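Local coordinates for periplasmic aliphatic sulphonates-binding protein (Escherichia coli, PDB 2X26) that probably captures aliphatic sulfonates in the periplasm and delivers them to an ABC-type transporter that carries them into the cell, at residues G60-I65 and S116-L121; R122-R125 and K130-D133. All coordinates share one frame; numbering follows the deposited sequence.

Overall arrangement
Two contacts on one helix illustrate how a two-lobed binding protein combines long-range and local closure. Following the chain, 60-65 leaves strand 56-59 of the first sheet. Fifty residues then run through strand 74-80 into the second sheet, with strands 87-92 and 107-110, before 116-121 returns to close interaction 1 between the lobes. Interaction 2 follows in series, neither enclosed by nor crossing the first: 122-125 lies in the last turn of the same helix, and after only four residues 130-133 folds back on it ahead of strand 135-138. Helix 115-126 is thus shared, and the Phe131 ring of interaction 2 packs against His117, Leu120 and Leu121 of interaction 1.

Interaction 1: G60-I65 and S116-L121; sequences GDIPPI and SHNLLL
Ile62 and Asn118 form the close part of a small, buried meeting between the start of helix 62-69 and the early turns of helix 115-126. The outermost methyl of the isoleucine does the touching: CD1 of Ile62 lies 4.1 Å from CB of Asn118, and the two side chains run slantwise to each other. In Ile62 the ethyl branch is set beside the backbone N (chi1 -57°) and, with chi2 at -45°, CD1 is the atom that reaches the opposing helix. Thr264 of helix 255-270 touches both side chains and so packs a third element against this aliphatic contact.

The amide end of Asn118 tells a different story. With CG anti to the backbone N (chi1 179°), the group extends from its helix toward Asp61, yet ND2 of Asn118 remains 4.3 Å from OD2 of Asp61, too far for a hydrogen bond. OD1 of Asn118 instead accepts from Arg122 NE one turn later on its own helix, a bond that helps fix how the amide is rotated. The Asp61 side, partly exposed, is therefore the loose margin of a contact that buries only 76 Å² in all, although Asp61 O is itself bonded by Gln261 NE2.

The contact spans the two lobes: strand 56-59 of one sheet leads to one segment and strand 107-110 of the other sheet to the second, so the arrangement belongs to the interlobe boundary of the periplasmic binding protein fold.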
ATOM      1  N   GLY A  60      -0.876   2.019  -0.951  1.00  6.29           N
ATOM      2  CA  GLY A  60       0.384   2.161  -1.668  1.00  8.27           C
ATOM      3  C   GLY A  60       0.924   3.565  -1.544  1.00  9.15           C
ATOM      4  O   GLY A  60       0.370   4.389  -0.816  1.00  9.10           O
ATOM      5  N   ASP A  61       1.984   3.855  -2.291  1.00  8.35           N
ATOM      6  CA  ASP A  61       2.617   5.171  -2.193  1.00  9.03           C
ATOM      7  C   ASP A  61       1.832   6.302  -2.905  1.00  9.52           C
ATOM      8  O   ASP A  61       1.977   7.504  -2.558  1.00  9.20           O
ATOM      9  CB  ASP A  61       4.077   5.106  -2.656  1.00  9.93           C
ATOM     10  CG  ASP A  61       4.265   4.525  -4.053  1.00 14.47           C
ATOM     11  OD1 ASP A  61       3.571   3.546  -4.409  1.00 19.90           O
ATOM     12  OD2 ASP A  61       5.167   5.045  -4.795  1.00 15.24           O
ATOM     13  N   ILE A  62       0.945   5.939  -3.825  1.00  8.11           N
ATOM     14  CA  ILE A  62       0.282   6.966  -4.612  1.00  8.60           C
ATOM     15  C   ILE A  62      -0.946   7.627  -3.958  1.00  7.94           C
ATOM     16  O   ILE A  62      -0.983   8.873  -3.884  1.00  8.09           O
ATOM     17  CB  ILE A  62      -0.089   6.473  -6.051  1.00  9.42           C
ATOM     18  CG1 ILE A  62       1.150   5.984  -6.824  1.00 10.08           C
ATOM     19  CG2 ILE A  62      -0.858   7.597  -6.788  1.00  9.11           C
ATOM     20  CD1 ILE A  62       2.372   6.893  -6.709  1.00 10.99           C
ATOM     21  N   PRO A  63      -1.923   6.828  -3.458  1.00  7.24           N
ATOM     22  CA  PRO A  63      -3.121   7.482  -2.906  1.00  7.00           C
ATOM     23  C   PRO A  63      -2.860   8.591  -1.886  1.00  7.25           C
ATOM     24  O   PRO A  63      -3.561   9.595  -1.924  1.00  8.45           O
ATOM     25  CB  PRO A  63      -3.958   6.308  -2.351  1.00  6.01           C
ATOM     26  CG  PRO A  63      -3.575   5.111  -3.289  1.00  7.73           C
ATOM     27  CD  PRO A  63      -2.075   5.349  -3.527  1.00  7.03           C
ATOM     28  N   PRO A  64      -1.880   8.443  -0.965  1.00  6.36           N
ATOM     29  CA  PRO A  64      -1.686   9.497   0.014  1.00  7.14           C
ATOM     30  C   PRO A  64      -1.278  10.819  -0.587  1.00  8.05           C
ATOM     31  O   PRO A  64      -1.550  11.869   0.014  1.00  9.34           O
ATOM     32  CB  PRO A  64      -0.493   9.031   0.839  1.00  8.15           C
ATOM     33  CG  PRO A  64      -0.482   7.537   0.672  1.00  8.61           C
ATOM     34  CD  PRO A  64      -1.056   7.259  -0.680  1.00  5.55           C
ATOM     35  N   ILE A  65      -0.579  10.779  -1.727  1.00  6.70           N
ATOM     36  CA  ILE A  65      -0.153  12.041  -2.358  1.00  6.51           C
ATOM     37  C   ILE A  65      -1.405  12.819  -2.781  1.00  6.18           C
ATOM     38  O   ILE A  65      -1.509  14.042  -2.530  1.00  6.89           O
ATOM     39  CB  ILE A  65       0.750  11.768  -3.600  1.00  5.75           C
ATOM     40  CG1 ILE A  65       2.021  11.092  -3.138  1.00  6.32           C
ATOM     41  CG2 ILE A  65       1.023  13.108  -4.346  1.00  5.71           C
ATOM     42  CD1 ILE A  65       2.937  10.504  -4.307  1.00  7.62           C
ATOM     43  N   SER A 116       0.712   1.952 -11.646  1.00  3.88           N
ATOM     44  CA  SER A 116       1.184   1.645 -13.010  1.00  4.27           C
ATOM     45  C   SER A 116       1.491   2.924 -13.836  1.00  4.28           C
ATOM     46  O   SER A 116       2.410   2.912 -14.653  1.00  3.41           O
ATOM     47  CB  SER A 116       0.208   0.755 -13.793  1.00  5.93           C
ATOM     48  OG  SER A 116       0.090  -0.503 -13.128  1.00  7.84           O
ATOM     49  N   HIS A 117       0.702   3.996 -13.624  1.00  3.26           N
ATOM     50  CA  HIS A 117       0.951   5.305 -14.278  1.00  3.72           C
ATOM     51  C   HIS A 117       2.336   5.778 -13.804  1.00  3.53           C
ATOM     52  O   HIS A 117       3.138   6.249 -14.623  1.00  3.94           O
ATOM     53  CB  HIS A 117      -0.197   6.279 -13.885  1.00  2.34           C
ATOM     54  CG  HIS A 117      -0.227   7.587 -14.634  1.00  5.02           C
ATOM     55  ND1 HIS A 117      -1.405   8.280 -14.866  1.00  2.41           N
ATOM     56  CD2 HIS A 117       0.771   8.369 -15.121  1.00  3.98           C
ATOM     57  CE1 HIS A 117      -1.127   9.417 -15.488  1.00  6.44           C
ATOM     58  NE2 HIS A 117       0.185   9.485 -15.668  1.00  6.02           N
ATOM     59  N   ASN A 118       2.646   5.616 -12.511  1.00  3.79           N
ATOM     60  CA  ASN A 118       3.929   6.069 -11.977  1.00  4.96           C
ATOM     61  C   ASN A 118       5.049   5.224 -12.598  1.00  4.74           C
ATOM     62  O   ASN A 118       6.068   5.764 -13.058  1.00  3.60           O
ATOM     63  CB  ASN A 118       3.921   5.965 -10.432  1.00  4.10           C
ATOM     64  CG  ASN A 118       5.202   6.382  -9.803  1.00  3.39           C
ATOM     65  OD1 ASN A 118       5.655   7.527  -9.969  1.00  6.67           O
ATOM     66  ND2 ASN A 118       5.799   5.482  -9.011  1.00  4.02           N
ATOM     67  N   LEU A 119       4.851   3.903 -12.635  1.00  5.61           N
ATOM     68  CA  LEU A 119       5.896   2.991 -13.158  1.00  6.58           C
ATOM     69  C   LEU A 119       6.155   3.355 -14.599  1.00  6.62           C
ATOM     70  O   LEU A 119       7.307   3.464 -15.016  1.00  5.72           O
ATOM     71  CB  LEU A 119       5.449   1.510 -13.120  1.00  8.97           C
ATOM     72  CG  LEU A 119       6.429   0.518 -13.793  1.00 11.66           C
ATOM     73  CD1 LEU A 119       7.268   0.004 -12.751  1.00 16.36           C
ATOM     74  CD2 LEU A 119       5.704  -0.633 -14.357  1.00 18.97           C
ATOM     75  N   LEU A 120       5.083   3.598 -15.344  1.00  5.67           N
ATOM     76  CA  LEU A 120       5.212   3.855 -16.778  1.00  6.31           C
ATOM     77  C   LEU A 120       5.896   5.172 -17.067  1.00  7.07           C
ATOM     78  O   LEU A 120       6.786   5.208 -17.941  1.00  6.20           O
ATOM     79  CB  LEU A 120       3.865   3.775 -17.510  1.00  5.29           C
ATOM     80  CG  LEU A 120       3.955   3.913 -19.022  1.00  7.57           C
ATOM     81  CD1 LEU A 120       4.795   2.782 -19.713  1.00 10.04           C
ATOM     82  CD2 LEU A 120       2.528   3.994 -19.615  1.00  4.20           C
ATOM     83  N   LEU A 121       5.520   6.255 -16.367  1.00  7.41           N
ATOM     84  CA  LEU A 121       6.248   7.546 -16.519  1.00  6.40           C
ATOM     85  C   LEU A 121       7.745   7.358 -16.276  1.00  6.49           C
ATOM     86  O   LEU A 121       8.556   7.865 -17.050  1.00  6.61           O
ATOM     87  CB  LEU A 121       5.750   8.609 -15.529  1.00  7.14           C
ATOM     88  CG  LEU A 121       4.421   9.305 -15.867  1.00  7.51           C
ATOM     89  CD1 LEU A 121       4.019  10.161 -14.685  1.00 11.30           C
ATOM     90  CD2 LEU A 121       4.646  10.195 -17.069  1.00  6.48           C
TER

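Interaction 2: R122-R125 and K130-D133; sequences RALR and KFTD
The β-α-β unit formed by strand 107-110, helix 115-126 and strand 135-138 turns back toward its sheet where Leu124, near the end of the helix, meets Phe131 in the following loop. One leucine methyl carries the contact. CD1 of Leu124 lies 3.7 Å from CD1 of Phe131 and 3.9 Å from CE1 of the same ring, approaching obliquely while the side chains cross at about a right angle. With CG of Leu124 beside the backbone N (chi1 -68°) and the chain extended beyond it, CD1 also comes to 4.1 Å from Lys130 O. Although the CB of Phe131 points away from the helix, the remainder of the side chain swings its ring back toward Leu124.

The ring has further company on its own lobe, meeting the ring of Phe110 and touching Pro136 and Tyr138 of strand 135-138. Leu124 in turn packs on Val100, Leu129 and Ile134, so the methyl-ring pair is one part of a wider apolar layer.

Polar bonds also link the residues of the loop. Asp133 N bonds to Lys130 O at 2.8 Å, closing a type I β-turn around Phe131 and Thr132. Across the same turn Lys130 N donates to OD2 of Asp133 at 2.7 Å, using the anti lone pair of the carboxylate with an N-H...O angle of 158°. The backbone of Asp133 is also bonded to Gly105.

The chemistry implies a division of labour: the polar bonds lie within the turn and probably help hold its shape, whereas between these two segments the contact is mainly apolar and nondirectional.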
ATOM      1  N   ARG A 122       8.101   6.634 -15.201  1.00  6.60           N
ATOM      2  CA  ARG A 122       9.515   6.421 -14.857  1.00  6.90           C
ATOM      3  C   ARG A 122      10.270   5.511 -15.807  1.00  5.69           C
ATOM      4  O   ARG A 122      11.414   5.813 -16.170  1.00  6.07           O
ATOM      5  CB  ARG A 122       9.640   5.883 -13.449  1.00  7.91           C
ATOM      6  CG  ARG A 122       9.268   6.925 -12.402  1.00 10.26           C
ATOM      7  CD  ARG A 122       9.090   6.223 -11.105  1.00 13.99           C
ATOM      8  NE  ARG A 122       8.428   7.109 -10.166  1.00 18.49           N
ATOM      9  CZ  ARG A 122       9.065   7.873  -9.289  1.00 20.19           C
ATOM     10  NH1 ARG A 122      10.407   7.856  -9.210  1.00 16.91           N
ATOM     11  NH2 ARG A 122       8.341   8.638  -8.485  1.00 22.42           N
ATOM     12  N   ALA A 123       9.625   4.424 -16.228  1.00  5.03           N
ATOM     13  CA  ALA A 123      10.219   3.513 -17.208  1.00  4.56           C
ATOM     14  C   ALA A 123      10.466   4.226 -18.541  1.00  4.78           C
ATOM     15  O   ALA A 123      11.534   4.055 -19.165  1.00  2.98           O
ATOM     16  CB  ALA A 123       9.304   2.290 -17.428  1.00  5.36           C
ATOM     17  N   LEU A 124       9.456   4.971 -19.010  1.00  4.26           N
ATOM     18  CA  LEU A 124       9.600   5.684 -20.276  1.00  5.59           C
ATOM     19  C   LEU A 124      10.715   6.705 -20.180  1.00  5.20           C
ATOM     20  O   LEU A 124      11.527   6.858 -21.117  1.00  6.75           O
ATOM     21  CB  LEU A 124       8.285   6.360 -20.680  1.00  4.51           C
ATOM     22  CG  LEU A 124       7.125   5.437 -21.071  1.00  5.51           C
ATOM     23  CD1 LEU A 124       5.905   6.305 -21.386  1.00  7.06           C
ATOM     24  CD2 LEU A 124       7.514   4.631 -22.312  1.00  8.66           C
ATOM     25  N   ARG A 125      10.785   7.391 -19.039  1.00  6.14           N
ATOM     26  CA  ARG A 125      11.811   8.424 -18.840  1.00  6.71           C
ATOM     27  C   ARG A 125      13.226   7.847 -18.940  1.00  6.94           C
ATOM     28  O   ARG A 125      14.113   8.490 -19.533  1.00  5.99           O
ATOM     29  CB  ARG A 125      11.651   9.169 -17.503  1.00  7.86           C
ATOM     30  CG  ARG A 125      12.656  10.330 -17.304  1.00 12.16           C
ATOM     31  CD  ARG A 125      12.228  11.315 -16.190  1.00 19.63           C
ATOM     32  NE  ARG A 125      12.039  10.617 -14.918  1.00 26.47           N
ATOM     33  CZ  ARG A 125      11.564  11.151 -13.792  1.00 28.10           C
ATOM     34  NH1 ARG A 125      11.222  12.435 -13.731  1.00 30.72           N
ATOM     35  NH2 ARG A 125      11.449  10.380 -12.715  1.00 28.14           N
ATOM     36  N   LYS A 130       8.524  10.266 -23.339  1.00 10.36           N
ATOM     37  CA  LYS A 130       7.465  10.866 -22.531  1.00 10.17           C
ATOM     38  C   LYS A 130       6.100  10.270 -22.951  1.00  9.03           C
ATOM     39  O   LYS A 130       6.035   9.511 -23.918  1.00  9.05           O
ATOM     40  CB  LYS A 130       7.471  12.386 -22.746  1.00 12.33           C
ATOM     41  CG  LYS A 130       8.648  13.160 -22.110  1.00 13.58           C
ATOM     42  CD  LYS A 130       8.418  14.666 -22.303  1.00 17.55           C
ATOM     43  CE  LYS A 130       9.404  15.507 -21.477  1.00 22.13           C
ATOM     44  NZ  LYS A 130      10.811  15.591 -22.034  1.00 24.38           N
ATOM     45  N   PHE A 131       5.018  10.616 -22.252  1.00  8.10           N
ATOM     46  CA  PHE A 131       3.686  10.119 -22.642  1.00  7.96           C
ATOM     47  C   PHE A 131       3.268  10.562 -24.035  1.00  8.64           C
ATOM     48  O   PHE A 131       2.369   9.961 -24.642  1.00  8.54           O
ATOM     49  CB  PHE A 131       2.601  10.554 -21.647  1.00  8.31           C
ATOM     50  CG  PHE A 131       2.398   9.596 -20.518  1.00  8.28           C
ATOM     51  CD1 PHE A 131       3.395   8.699 -20.141  1.00  8.52           C
ATOM     52  CD2 PHE A 131       1.204   9.602 -19.817  1.00  9.58           C
ATOM     53  CE1 PHE A 131       3.178   7.805 -19.053  1.00  9.68           C
ATOM     54  CE2 PHE A 131       0.998   8.763 -18.761  1.00  9.60           C
ATOM     55  CZ  PHE A 131       1.970   7.846 -18.385  1.00  9.73           C
ATOM     56  N   THR A 132       3.887  11.634 -24.527  1.00  8.02           N
ATOM     57  CA  THR A 132       3.555  12.125 -25.872  1.00  9.42           C
ATOM     58  C   THR A 132       4.250  11.258 -26.916  1.00 10.09           C
ATOM     59  O   THR A 132       4.035  11.433 -28.107  1.00 10.70           O
ATOM     60  CB  THR A 132       3.869  13.639 -26.068  1.00  9.79           C
ATOM     61  OG1 THR A 132       5.186  13.952 -25.607  1.00  9.81           O
ATOM     62  CG2 THR A 132       2.860  14.498 -25.343  1.00  9.28           C
ATOM     63  N   ASP A 133       5.075  10.306 -26.461  1.00 10.70           N
ATOM     64  CA  ASP A 133       5.845   9.447 -27.373  1.00 10.49           C
ATOM     65  C   ASP A 133       5.156   8.081 -27.551  1.00 10.11           C
ATOM     66  O   ASP A 133       5.571   7.289 -28.387  1.00  9.71           O
ATOM     67  CB  ASP A 133       7.292   9.273 -26.899  1.00 10.49           C
ATOM     68  CG  ASP A 133       8.111  10.572 -26.987  1.00 12.69           C
ATOM     69  OD1 ASP A 133       8.179  11.204 -28.086  1.00 11.88           O
ATOM     70  OD2 ASP A 133       8.716  10.963 -25.957  1.00 10.73           O
TER